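Local coordinates for NAD_Gly3P_dh, NAD-dependent glycerol-3-phosphate dehydrogenase (Streptosporangium roseum, PDB 5OCM), which binds NADP(H) and probably uses it as hydride donor to reduce imines to amines, as an imine reductase of the HIBADH-related family, at residues 12-17 and 124-129; 16-21 and 62-67; 118-123 and 172-177. All blocks are in the same frame, centred on the assembly; numbering follows the deposited sequence.

Contact 1: 12-17 and 124-129. With NAP (NADP nicotinamide-adenine-dinucleotide phosphate), chain G.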
loop_
_atom_site.group_PDB
_atom_site.type_symbol
_atom_site.label_atom_id
_atom_site.label_comp_id
_atom_site.label_asym_id
_atom_site.label_seq_id
_atom_site.Cartn_x
_atom_site.Cartn_y
_atom_site.Cartn_z
ATOM N N GLY A 12 5.249 -27.498 -1.207
ATOM C CA GLY A 12 5.711 -26.399 -2.077
ATOM C C GLY A 12 6.534 -25.416 -1.304
ATOM O O GLY A 12 6.973 -25.685 -0.186
ATOM N N LEU A 13 6.784 -24.238 -1.891
ATOM C CA LEU A 13 7.558 -23.206 -1.193
ATOM C C LEU A 13 6.931 -22.914 0.173
ATOM O O LEU A 13 7.629 -22.748 1.161
ATOM C CB LEU A 13 7.552 -21.901 -2.003
ATOM C CG LEU A 13 8.269 -21.966 -3.337
ATOM C CD1 LEU A 13 8.271 -20.565 -3.945
ATOM C CD2 LEU A 13 9.727 -22.415 -3.226
ATOM N N MET A 14 5.601 -22.858 0.234
ATOM C CA MET A 14 4.962 -22.504 1.484
ATOM C C MET A 14 4.862 -23.682 2.447
ATOM O O MET A 14 5.167 -23.567 3.639
ATOM C CB MET A 14 3.607 -21.847 1.237
ATOM C CG MET A 14 2.901 -21.446 2.506
ATOM S SD MET A 14 3.811 -20.381 3.693
ATOM C CE MET A 14 3.648 -18.834 2.785
ATOM N N GLY A 15 4.421 -24.831 1.943
ATOM C CA GLY A 15 4.398 -26.029 2.788
ATOM C C GLY A 15 5.722 -26.354 3.428
ATOM O O GLY A 15 5.775 -26.772 4.581
ATOM N N GLN A 16 6.798 -26.169 2.709
ATOM C CA GLN A 16 8.128 -26.391 3.287
ATOM C C GLN A 16 8.377 -25.478 4.479
ATOM O O GLN A 16 8.958 -25.922 5.498
ATOM C CB GLN A 16 9.260 -26.168 2.238
ATOM C CG GLN A 16 9.123 -26.992 1.052
ATOM C CD GLN A 16 10.185 -27.599 0.492
ATOM O OE1 GLN A 16 10.262 -28.811 0.603
ATOM N NE2 GLN A 16 11.148 -26.814 0.039
ATOM N N ALA A 17 7.971 -24.207 4.356
ATOM C CA ALA A 17 8.150 -23.238 5.426
ATOM C C ALA A 17 7.248 -23.591 6.633
ATOM O O ALA A 17 7.644 -23.444 7.790
ATOM C CB ALA A 17 7.845 -21.828 4.948
ATOM N N GLN A 124 9.503 -17.085 3.966
ATOM C CA GLN A 124 10.626 -16.694 4.812
ATOM C C GLN A 124 10.191 -16.011 6.127
ATOM O O GLN A 124 10.971 -15.944 7.067
ATOM C CB GLN A 124 11.595 -15.746 4.080
ATOM C CG GLN A 124 12.111 -16.210 2.705
ATOM C CD GLN A 124 11.226 -15.687 1.516
ATOM O OE1 GLN A 124 10.075 -16.096 1.374
ATOM N NE2 GLN A 124 11.768 -14.650 0.677
ATOM N N VAL A 125 8.982 -15.468 6.205
ATOM C CA VAL A 125 8.486 -14.826 7.392
ATOM C C VAL A 125 7.691 -15.777 8.289
ATOM O O VAL A 125 7.598 -15.566 9.505
ATOM C CB VAL A 125 7.697 -13.538 6.971
ATOM C CG1 VAL A 125 6.945 -12.917 8.121
ATOM C CG2 VAL A 125 8.652 -12.541 6.333
ATOM N N VAL A 126 7.169 -16.855 7.703
ATOM C CA VAL A 126 6.486 -17.882 8.475
ATOM C C VAL A 126 7.449 -18.374 9.575
ATOM O O VAL A 126 8.643 -18.554 9.345
ATOM C CB VAL A 126 6.030 -19.029 7.588
ATOM C CG1 VAL A 126 5.663 -20.264 8.396
ATOM C CG2 VAL A 126 4.876 -18.593 6.744
ATOM N N GLY A 127 6.903 -18.569 10.769
ATOM C CA GLY A 127 7.662 -19.017 11.905
ATOM C C GLY A 127 8.354 -17.903 12.663
ATOM O O GLY A 127 9.091 -18.165 13.597
ATOM N N THR A 128 8.129 -16.660 12.287
ATOM C CA THR A 128 8.650 -15.497 13.002
ATOM C C THR A 128 7.505 -14.718 13.597
ATOM O O THR A 128 6.330 -14.855 13.242
ATOM C CB THR A 128 9.491 -14.562 12.084
ATOM O OG1 THR A 128 8.646 -13.784 11.179
ATOM C CG2 THR A 128 10.486 -15.342 11.285
ATOM N N ALA A 129 7.874 -13.820 14.491
ATOM C CA ALA A 129 6.895 -13.011 15.203
ATOM C C ALA A 129 6.057 -12.144 14.281
ATOM O O ALA A 129 4.908 -11.910 14.547
ATOM C CB ALA A 129 7.524 -12.174 16.338
HETATM P PA NAP G . 3.760 -24.291 -4.906
HETATM O O1A NAP G . 5.252 -24.106 -4.636
HETATM O O2A NAP G . 3.471 -24.151 -6.330
HETATM O O5B NAP G . 3.198 -25.714 -4.332
HETATM C C5B NAP G . 1.979 -26.250 -4.837
HETATM C C4B NAP G . 1.776 -27.487 -3.995
HETATM O O4B NAP G . 0.514 -28.083 -4.236
HETATM C C3B NAP G . 2.851 -28.601 -4.206
HETATM O O3B NAP G . 3.177 -29.261 -2.960
HETATM C C2B NAP G . 2.098 -29.554 -5.157
HETATM O O2B NAP G . 2.634 -30.889 -5.219
HETATM C C1B NAP G . 0.712 -29.479 -4.577
HETATM N N9A NAP G . -0.327 -29.932 -5.482
HETATM C C8A NAP G . -0.791 -29.349 -6.591
HETATM N N7A NAP G . -1.760 -30.063 -7.146
HETATM C C5A NAP G . -1.914 -31.149 -6.364
HETATM C C6A NAP G . -2.778 -32.316 -6.372
HETATM N N6A NAP G . -3.714 -32.473 -7.386
HETATM N N1A NAP G . -2.578 -33.272 -5.439
HETATM C C2A NAP G . -1.667 -33.137 -4.450
HETATM N N3A NAP G . -0.845 -32.073 -4.348
HETATM C C4A NAP G . -0.964 -31.089 -5.274
HETATM O O3 NAP G . 2.823 -23.238 -4.191
HETATM P PN NAP G . 3.154 -22.547 -2.737
HETATM O O1N NAP G . 3.791 -21.237 -2.964
HETATM O O2N NAP G . 3.626 -23.609 -1.729
HETATM O O5D NAP G . 1.604 -22.192 -2.452
HETATM C C5D NAP G . 0.781 -23.183 -1.829
HETATM C C4D NAP G . -0.473 -22.476 -1.357
HETATM O O4D NAP G . -0.078 -21.451 -0.349
HETATM C C3D NAP G . -1.223 -21.818 -2.533
HETATM O O3D NAP G . -2.647 -21.920 -2.350
HETATM C C2D NAP G . -0.748 -20.363 -2.382
HETATM O O2D NAP G . -1.598 -19.357 -2.955
HETATM C C1D NAP G . -0.628 -20.258 -0.838
HETATM N N1N NAP G . 0.248 -19.191 -0.396
HETATM C C2N NAP G . 1.504 -19.135 -0.790
HETATM C C3N NAP G . 2.341 -18.079 -0.383
HETATM C C7N NAP G . 3.739 -17.916 -0.848
HETATM O O7N NAP G . 4.290 -16.846 -0.509
HETATM N N7N NAP G . 4.314 -18.837 -1.572
HETATM C C4N NAP G . 1.843 -17.112 0.505
HETATM C C5N NAP G . 0.545 -17.275 0.978
HETATM C C6N NAP G . -0.216 -18.329 0.501
HETATM P P2B NAP G . 3.836 -31.210 -6.233
HETATM O O1X NAP G . 5.077 -30.763 -5.533
HETATM O O2X NAP G . 3.620 -32.674 -6.415
HETATM O O3X NAP G . 3.439 -30.525 -7.542
#
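Apolar packing joins Met14 and Ala17 of helix 13-24 to Val126 of the loop 124-129. Met14 SD lies 3.7 Å from Val126 CG2, the two side chains crossing obliquely, while CG1, the other branch, runs over the helix backbone, 3.8 Å from Ala17 O. Ala17 CB meets Val126 CB at 4.3 Å. With CG anti to the backbone N (chi1 -179°) and bends at chi2 and chi3, Met14 sends its CE over one face of the nicotinamide, 3.4 Å from NAP C4N. An alanine here would probably leave that ring face uncovered and Val126 CG2 without its sulfur neighbour.

Hydrogen bonds come from the backbone. Leu13 N reaches NAP O1A at 3.1 Å and Met14 N reaches NAP O2N at 2.9 Å, so successive amides grip the two phosphates. Within the loop, Thr128 OG1 donates to a lone pair of Val125 O at 2.7 Å; Thr128 N shares this acceptor, closing a type II turn.

Gly12, at the N-cap, passes so near the cofactor that a CB would collide with NAP O5B. This is the glycine-rich strand-turn-helix corner of a Rossmann dinucleotide-binding domain, its helix N-terminus facing the diphosphate.

Contact 2: 16-21 and 62-67. With NAP (NADP nicotinamide-adenine-dinucleotide phosphate), chain G.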
loop_
_atom_site.group_PDB
_atom_site.type_symbol
_atom_site.label_atom_id
_atom_site.label_comp_id
_atom_site.label_asym_id
_atom_site.label_seq_id
_atom_site.Cartn_x
_atom_site.Cartn_y
_atom_site.Cartn_z
ATOM N N GLN A 16 6.798 -26.169 2.709
ATOM C CA GLN A 16 8.128 -26.391 3.287
ATOM C C GLN A 16 8.377 -25.478 4.479
ATOM O O GLN A 16 8.958 -25.922 5.498
ATOM C CB GLN A 16 9.260 -26.168 2.238
ATOM C CG GLN A 16 9.123 -26.992 1.052
ATOM C CD GLN A 16 10.185 -27.599 0.492
ATOM O OE1 GLN A 16 10.262 -28.811 0.603
ATOM N NE2 GLN A 16 11.148 -26.814 0.039
ATOM N N ALA A 17 7.971 -24.207 4.356
ATOM C CA ALA A 17 8.150 -23.238 5.426
ATOM C C ALA A 17 7.248 -23.591 6.633
ATOM O O ALA A 17 7.644 -23.444 7.790
ATOM C CB ALA A 17 7.845 -21.828 4.948
ATOM N N LEU A 18 6.024 -24.039 6.360
ATOM C CA LEU A 18 5.134 -24.422 7.453
ATOM C C LEU A 18 5.758 -25.574 8.266
ATOM O O LEU A 18 5.851 -25.511 9.516
ATOM C CB LEU A 18 3.776 -24.848 6.909
ATOM C CG LEU A 18 2.923 -23.869 6.123
ATOM C CD1 LEU A 18 1.682 -24.551 5.593
ATOM C CD2 LEU A 18 2.558 -22.648 6.964
ATOM N N ALA A 19 6.146 -26.642 7.574
ATOM C CA ALA A 19 6.792 -27.795 8.222
ATOM C C ALA A 19 8.061 -27.376 8.963
ATOM O O ALA A 19 8.266 -27.788 10.107
ATOM C CB ALA A 19 7.092 -28.879 7.227
ATOM N N GLY A 20 8.886 -26.543 8.336
ATOM C CA GLY A 20 10.079 -26.033 9.016
ATOM C C GLY A 20 9.810 -25.276 10.312
ATOM O O GLY A 20 10.550 -25.412 11.291
ATOM N N ALA A 21 8.727 -24.485 10.339
ATOM C CA ALA A 21 8.375 -23.717 11.522
ATOM C C ALA A 21 7.876 -24.608 12.630
ATOM O O ALA A 21 8.213 -24.399 13.815
ATOM C CB ALA A 21 7.326 -22.662 11.172
ATOM N N LEU A 62 -3.381 -33.269 14.402
ATOM C CA LEU A 62 -3.557 -31.971 13.723
ATOM C C LEU A 62 -2.947 -32.139 12.335
ATOM O O LEU A 62 -1.764 -32.492 12.215
ATOM C CB LEU A 62 -2.857 -30.866 14.484
ATOM C CG LEU A 62 -2.959 -29.465 13.953
ATOM C CD1 LEU A 62 -4.354 -28.980 14.082
ATOM C CD2 LEU A 62 -2.062 -28.473 14.634
ATOM N N VAL A 63 -3.752 -31.908 11.298
ATOM C CA VAL A 63 -3.342 -32.124 9.925
ATOM C C VAL A 63 -3.547 -30.829 9.150
ATOM O O VAL A 63 -4.659 -30.312 9.050
ATOM C CB VAL A 63 -4.159 -33.218 9.234
ATOM C CG1 VAL A 63 -3.684 -33.420 7.773
ATOM C CG2 VAL A 63 -4.086 -34.512 10.023
ATOM N N VAL A 64 -2.451 -30.322 8.606
ATOM C CA VAL A 64 -2.430 -29.017 7.925
ATOM C C VAL A 64 -2.236 -29.303 6.422
ATOM O O VAL A 64 -1.305 -30.017 6.050
ATOM C CB VAL A 64 -1.277 -28.182 8.417
ATOM C CG1 VAL A 64 -1.192 -26.847 7.652
ATOM C CG2 VAL A 64 -1.464 -27.926 9.909
ATOM N N VAL A 65 -3.081 -28.708 5.563
ATOM C CA VAL A 65 -2.919 -28.884 4.142
ATOM C C VAL A 65 -2.583 -27.540 3.513
ATOM O O VAL A 65 -3.278 -26.530 3.779
ATOM C CB VAL A 65 -4.138 -29.557 3.439
ATOM C CG1 VAL A 65 -5.445 -29.100 3.895
ATOM C CG2 VAL A 65 -4.005 -29.595 1.937
ATOM N N CYS A 66 -1.608 -27.548 2.611
ATOM C CA CYS A 66 -1.203 -26.313 1.900
ATOM C C CYS A 66 -0.766 -26.693 0.507
ATOM O O CYS A 66 0.395 -26.945 0.251
ATOM C CB CYS A 66 -0.151 -25.579 2.664
ATOM S SG CYS A 66 0.230 -23.955 1.918
ATOM N N VAL A 67 -1.764 -26.840 -0.376
ATOM C CA VAL A 67 -1.533 -27.217 -1.782
ATOM C C VAL A 67 -1.944 -26.053 -2.680
ATOM O O VAL A 67 -2.158 -24.925 -2.191
ATOM C CB VAL A 67 -2.176 -28.574 -2.146
ATOM C CG1 VAL A 67 -1.479 -29.683 -1.366
ATOM C CG2 VAL A 67 -3.701 -28.560 -1.903
HETATM P PA NAP G . 3.760 -24.291 -4.906
HETATM O O1A NAP G . 5.252 -24.106 -4.636
HETATM O O2A NAP G . 3.471 -24.151 -6.330
HETATM O O5B NAP G . 3.198 -25.714 -4.332
HETATM C C5B NAP G . 1.979 -26.250 -4.837
HETATM C C4B NAP G . 1.776 -27.487 -3.995
HETATM O O4B NAP G . 0.514 -28.083 -4.236
HETATM C C3B NAP G . 2.851 -28.601 -4.206
HETATM O O3B NAP G . 3.177 -29.261 -2.960
HETATM C C2B NAP G . 2.098 -29.554 -5.157
HETATM O O2B NAP G . 2.634 -30.889 -5.219
HETATM C C1B NAP G . 0.712 -29.479 -4.577
HETATM N N9A NAP G . -0.327 -29.932 -5.482
HETATM C C8A NAP G . -0.791 -29.349 -6.591
HETATM N N7A NAP G . -1.760 -30.063 -7.146
HETATM C C5A NAP G . -1.914 -31.149 -6.364
HETATM C C6A NAP G . -2.778 -32.316 -6.372
HETATM N N6A NAP G . -3.714 -32.473 -7.386
HETATM N N1A NAP G . -2.578 -33.272 -5.439
HETATM C C2A NAP G . -1.667 -33.137 -4.450
HETATM N N3A NAP G . -0.845 -32.073 -4.348
HETATM C C4A NAP G . -0.964 -31.089 -5.274
HETATM O O3 NAP G . 2.823 -23.238 -4.191
HETATM P PN NAP G . 3.154 -22.547 -2.737
HETATM O O1N NAP G . 3.791 -21.237 -2.964
HETATM O O2N NAP G . 3.626 -23.609 -1.729
HETATM O O5D NAP G . 1.604 -22.192 -2.452
HETATM C C5D NAP G . 0.781 -23.183 -1.829
HETATM C C4D NAP G . -0.473 -22.476 -1.357
HETATM O O4D NAP G . -0.078 -21.451 -0.349
HETATM C C3D NAP G . -1.223 -21.818 -2.533
HETATM O O3D NAP G . -2.647 -21.920 -2.350
HETATM C C2D NAP G . -0.748 -20.363 -2.382
HETATM O O2D NAP G . -1.598 -19.357 -2.955
HETATM C C1D NAP G . -0.628 -20.258 -0.838
HETATM N N1N NAP G . 0.248 -19.191 -0.396
HETATM C C2N NAP G . 1.504 -19.135 -0.790
HETATM C C3N NAP G . 2.341 -18.079 -0.383
HETATM C C7N NAP G . 3.739 -17.916 -0.848
HETATM O O7N NAP G . 4.290 -16.846 -0.509
HETATM N N7N NAP G . 4.314 -18.837 -1.572
HETATM C C4N NAP G . 1.843 -17.112 0.505
HETATM C C5N NAP G . 0.545 -17.275 0.978
HETATM C C6N NAP G . -0.216 -18.329 0.501
HETATM P P2B NAP G . 3.836 -31.210 -6.233
HETATM O O1X NAP G . 5.077 -30.763 -5.533
HETATM O O2X NAP G . 3.620 -32.674 -6.415
HETATM O O3X NAP G . 3.439 -30.525 -7.542
#
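Leu18 presses one methyl onto Cys66 where the chain leaves strand 62-65. Its CD1 comes to 3.6 Å from Cys66 CB, and the same methyl lies 4.0 Å from Cys66 SG, so a single branch of the leucine touches both side-chain atoms of the cysteine. Even at their nearest, Leu18 CA and Cys66 CA, the backbones are 8.6 Å apart, so side chains bridge the gap. CG of Leu18 stands anti to its carbonyl carbon (chi1 -61°), which carries the branched end down from the helix to the sheet. CD2 turns instead to the neighbouring loop and strand, packing on Val126 and Ile119.

This close side is also the cofactor side. Cys66 SG, set anti to the backbone N (chi1 -173°), reaches past Leu18 to the nicotinamide ribose, 3.4 Å from NAP O4D. One residue further on, Val67 CB lies 3.4 Å from NAP O4B of the adenosine ribose, and Val67 O approaches the hydroxyl NAP O3D to 3.0 Å. The end of the strand therefore touches both sugars, through a sulfur, a valine side chain and a carbonyl oxygen.

Toward the start of the strand the packing slackens. Val64 CG1 is 4.2 Å from Leu18 CD1, a grazing apolar touch. The contact buries just 95 Å² in all. Gln16 and Gly20 lie on another side of the helix and are partly exposed.

Val64 and Cys66 point to the helix, whereas Val65 points away from it, the usual alternation of a strand. Strand 62-65 runs parallel between 6-9 and 88-91, with Val64 hydrogen-bonded through its backbone to Thr7 and Leu9, and Val63 likewise to Val88 and Val90. Helix 13-24 lies over this part of the sheet, while Val67 packs on Ala72 and Val73 of helix 70-77.

Contact 3: 118-123 and 172-177. With 9RH (2,2,2-trifluoromethyl acetophenone hydrate), chain X; NAP (NADP nicotinamide-adenine-dinucleotide phosphate), chain G.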
loop_
_atom_site.group_PDB
_atom_site.type_symbol
_atom_site.label_atom_id
_atom_site.label_comp_id
_atom_site.label_asym_id
_atom_site.label_seq_id
_atom_site.Cartn_x
_atom_site.Cartn_y
_atom_site.Cartn_z
ATOM N N ALA A 118 -5.832 -18.501 6.334
ATOM C CA ALA A 118 -5.154 -17.763 5.295
ATOM C C ALA A 118 -3.813 -17.311 5.800
ATOM O O ALA A 118 -3.709 -16.788 6.923
ATOM C CB ALA A 118 -5.952 -16.601 4.851
ATOM N N ILE A 119 -2.759 -17.589 5.026
ATOM C CA ILE A 119 -1.398 -17.252 5.404
ATOM C C ILE A 119 -1.074 -15.886 4.852
ATOM O O ILE A 119 -0.878 -15.761 3.623
ATOM C CB ILE A 119 -0.363 -18.251 4.899
ATOM C CG1 ILE A 119 -0.715 -19.681 5.353
ATOM C CG2 ILE A 119 1.035 -17.907 5.468
ATOM C CD1 ILE A 119 -0.018 -20.739 4.469
ATOM N N MET A 120 -1.038 -14.867 5.717
ATOM C CA MET A 120 -0.773 -13.503 5.262
ATOM C C MET A 120 0.705 -13.213 5.504
ATOM O O MET A 120 1.086 -12.358 6.296
ATOM C CB MET A 120 -1.679 -12.493 5.982
ATOM C CG MET A 120 -3.169 -12.802 5.886
ATOM S SD MET A 120 -3.833 -13.306 4.295
ATOM C CE MET A 120 -3.282 -11.942 3.265
ATOM N N ALA A 121 1.528 -13.983 4.818
ATOM C CA ALA A 121 2.970 -13.980 4.956
ATOM C C ALA A 121 3.607 -14.725 3.819
ATOM O O ALA A 121 2.988 -15.599 3.209
ATOM C CB ALA A 121 3.369 -14.677 6.287
ATOM N N ILE A 122 4.862 -14.388 3.564
ATOM C CA ILE A 122 5.698 -15.158 2.651
ATOM C C ILE A 122 6.453 -16.282 3.429
ATOM O O ILE A 122 6.578 -16.228 4.657
ATOM C CB ILE A 122 6.723 -14.271 1.891
ATOM C CG1 ILE A 122 7.591 -13.466 2.874
ATOM C CG2 ILE A 122 5.997 -13.391 0.901
ATOM C CD1 ILE A 122 8.777 -12.739 2.214
ATOM N N PRO A 123 6.965 -17.268 2.698
ATOM C CA PRO A 123 7.567 -18.435 3.394
ATOM C C PRO A 123 8.691 -18.077 4.343
ATOM O O PRO A 123 8.782 -18.633 5.422
ATOM C CB PRO A 123 8.078 -19.287 2.228
ATOM C CG PRO A 123 7.136 -19.009 1.125
ATOM C CD PRO A 123 6.919 -17.504 1.229
ATOM N N ALA A 172 -9.299 -9.888 -0.246
ATOM C CA ALA A 172 -9.346 -8.421 -0.045
ATOM C C ALA A 172 -7.976 -7.885 0.280
ATOM O O ALA A 172 -7.542 -6.889 -0.286
ATOM C CB ALA A 172 -10.337 -8.050 1.084
ATOM N N LEU A 173 -7.261 -8.570 1.169
ATOM C CA LEU A 173 -5.881 -8.190 1.537
ATOM C C LEU A 173 -4.916 -8.375 0.387
ATOM O O LEU A 173 -4.085 -7.485 0.125
ATOM C CB LEU A 173 -5.456 -8.971 2.789
ATOM C CG LEU A 173 -6.197 -8.625 4.088
ATOM C CD1 LEU A 173 -5.792 -9.675 5.095
ATOM C CD2 LEU A 173 -5.896 -7.219 4.576
ATOM N N LEU A 174 -5.020 -9.478 -0.355
ATOM C CA LEU A 174 -4.104 -9.685 -1.483
ATOM C C LEU A 174 -4.300 -8.610 -2.549
ATOM O O LEU A 174 -3.324 -8.167 -3.162
ATOM C CB LEU A 174 -4.271 -11.094 -2.074
ATOM C CG LEU A 174 -3.917 -12.246 -1.107
ATOM C CD1 LEU A 174 -4.118 -13.579 -1.821
ATOM C CD2 LEU A 174 -2.520 -12.130 -0.610
ATOM N N GLY A 175 -5.529 -8.151 -2.762
ATOM C CA GLY A 175 -5.770 -7.014 -3.657
ATOM C C GLY A 175 -4.936 -5.796 -3.303
ATOM O O GLY A 175 -4.402 -5.101 -4.189
ATOM N N ILE A 176 -4.803 -5.551 -2.011
ATOM C CA ILE A 176 -3.983 -4.444 -1.499
ATOM C C ILE A 176 -2.525 -4.672 -1.840
ATOM O O ILE A 176 -1.805 -3.729 -2.235
ATOM C CB ILE A 176 -4.204 -4.151 0.024
ATOM C CG1 ILE A 176 -5.670 -3.909 0.286
ATOM C CG2 ILE A 176 -3.397 -2.948 0.443
ATOM C CD1 ILE A 176 -5.986 -3.783 1.787
ATOM N N MET A 177 -2.063 -5.897 -1.666
ATOM C CA MET A 177 -0.690 -6.232 -2.042
ATOM C C MET A 177 -0.417 -5.886 -3.525
ATOM O O MET A 177 0.600 -5.246 -3.851
ATOM C CB MET A 177 -0.354 -7.680 -1.733
ATOM C CG MET A 177 1.003 -8.103 -2.249
ATOM S SD MET A 177 1.367 -9.855 -1.951
ATOM C CE MET A 177 0.186 -10.568 -3.096
HETATM O O1 9RH X . 0.925 -14.979 -4.399
HETATM C C1 9RH X . 0.104 -14.903 -3.271
HETATM O O2 9RH X . -1.101 -14.226 -3.477
HETATM C C2 9RH X . 0.873 -14.382 -2.067
HETATM C C3 9RH X . 2.179 -13.936 -2.205
HETATM C C4 9RH X . 2.839 -13.349 -1.142
HETATM C C5 9RH X . 2.223 -13.235 0.080
HETATM C C6 9RH X . 0.941 -13.689 0.233
HETATM C C7 9RH X . 0.256 -14.253 -0.835
HETATM C C8 9RH X . -0.275 -16.342 -3.089
HETATM F F1 9RH X . -0.858 -16.776 -4.205
HETATM F F2 9RH X . -1.104 -16.513 -2.018
HETATM F F3 9RH X . 0.852 -17.002 -2.899
HETATM P PA NAP G . 3.760 -24.291 -4.906
HETATM O O1A NAP G . 5.252 -24.106 -4.636
HETATM O O2A NAP G . 3.471 -24.151 -6.330
HETATM O O5B NAP G . 3.198 -25.714 -4.332
HETATM C C5B NAP G . 1.979 -26.250 -4.837
HETATM C C4B NAP G . 1.776 -27.487 -3.995
HETATM O O4B NAP G . 0.514 -28.083 -4.236
HETATM C C3B NAP G . 2.851 -28.601 -4.206
HETATM O O3B NAP G . 3.177 -29.261 -2.960
HETATM C C2B NAP G . 2.098 -29.554 -5.157
HETATM O O2B NAP G . 2.634 -30.889 -5.219
HETATM C C1B NAP G . 0.712 -29.479 -4.577
HETATM N N9A NAP G . -0.327 -29.932 -5.482
HETATM C C8A NAP G . -0.791 -29.349 -6.591
HETATM N N7A NAP G . -1.760 -30.063 -7.146
HETATM C C5A NAP G . -1.914 -31.149 -6.364
HETATM C C6A NAP G . -2.778 -32.316 -6.372
HETATM N N6A NAP G . -3.714 -32.473 -7.386
HETATM N N1A NAP G . -2.578 -33.272 -5.439
HETATM C C2A NAP G . -1.667 -33.137 -4.450
HETATM N N3A NAP G . -0.845 -32.073 -4.348
HETATM C C4A NAP G . -0.964 -31.089 -5.274
HETATM O O3 NAP G . 2.823 -23.238 -4.191
HETATM P PN NAP G . 3.154 -22.547 -2.737
HETATM O O1N NAP G . 3.791 -21.237 -2.964
HETATM O O2N NAP G . 3.626 -23.609 -1.729
HETATM O O5D NAP G . 1.604 -22.192 -2.452
HETATM C C5D NAP G . 0.781 -23.183 -1.829
HETATM C C4D NAP G . -0.473 -22.476 -1.357
HETATM O O4D NAP G . -0.078 -21.451 -0.349
HETATM C C3D NAP G . -1.223 -21.818 -2.533
HETATM O O3D NAP G . -2.647 -21.920 -2.350
HETATM C C2D NAP G . -0.748 -20.363 -2.382
HETATM O O2D NAP G . -1.598 -19.357 -2.955
HETATM C C1D NAP G . -0.628 -20.258 -0.838
HETATM N N1N NAP G . 0.248 -19.191 -0.396
HETATM C C2N NAP G . 1.504 -19.135 -0.790
HETATM C C3N NAP G . 2.341 -18.079 -0.383
HETATM C C7N NAP G . 3.739 -17.916 -0.848
HETATM O O7N NAP G . 4.290 -16.846 -0.509
HETATM N N7N NAP G . 4.314 -18.837 -1.572
HETATM C C4N NAP G . 1.843 -17.112 0.505
HETATM C C5N NAP G . 0.545 -17.275 0.978
HETATM C C6N NAP G . -0.216 -18.329 0.501
HETATM P P2B NAP G . 3.836 -31.210 -6.233
HETATM O O1X NAP G . 5.077 -30.763 -5.533
HETATM O O2X NAP G . 3.620 -32.674 -6.415
HETATM O O3X NAP G . 3.439 -30.525 -7.542
#
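The phenyl ring of 9RH lies between Ile122 of one segment and Leu174 of the other, with the nicotinamide of NAP beside it, the two rings inclined at about 35°. NAP C4N, the carbon that carries the hydride in NADPH, lies over one face of the phenyl, 3.5 Å from 9RH C7. On the opposite face sits Met177 SD, 3.9 Å from 9RH C4, and Leu174 CD2 approaches from that same side at the C7 corner, 3.5 Å away. Ile122 CG2 meets the C4-C5 edge. The nicotinamide in turn has the phenyl on one face and Met14 CE on the other, and is bordered by carbonyls: Ile119 O comes to the ring edge, 3.4 Å from NAP C5N, and Ala121 O approaches NAP C4N obliquely at 3.3 Å. Pro123 CD packs against the carboxamide oxygen.

Behind this pocket the two segments themselves meet through Met120. Its chain, bent at chi2 and chi3 (-44° and -54°), folds CE against the helix, 3.7 Å from Leu173 CB and 4.0 Å from Leu174 CD2. Met120 and Leu173 cross at about a right angle. Leu174 thus has one methyl shared between Met120 and the ligand, a second-shell link from the strand to the pocket wall.

Thr241 of the second subunit hydrogen-bonds 9RH and packs on Leu174, completing a site at the dimer interface. Strand 113-120 pairs with 131-136, whose Phe132 and Leu134 pack on Met120, and the long helix 165-192 passes beside these strands toward helices of the second subunit, where Phe201 touches Leu173.

How the contacts relate
All three contacts are mainly buried and apolar across their segments, and all border NAP, but at different parts of it. Contacts 1 and 2 share helix 13-24 and lie within the nucleotide-binding domain, their centres about 8 Å apart; Met14 CG touches Cys66 SG between them. In contact 1 backbone amides add hydrogen bonds to the diphosphate, whereas contact 2 meets the two riboses with Cys66 and Val67 just past strand 62-65. Contact 3, nearest the chain's centre, joins that domain to the C-terminal helical one and borders the pocket that holds 9RH. Contacts 1 and 3 reach the second subunit; contact 2 does not. Ile119 packs on Met14, Leu18 and Cys66, tying the three together.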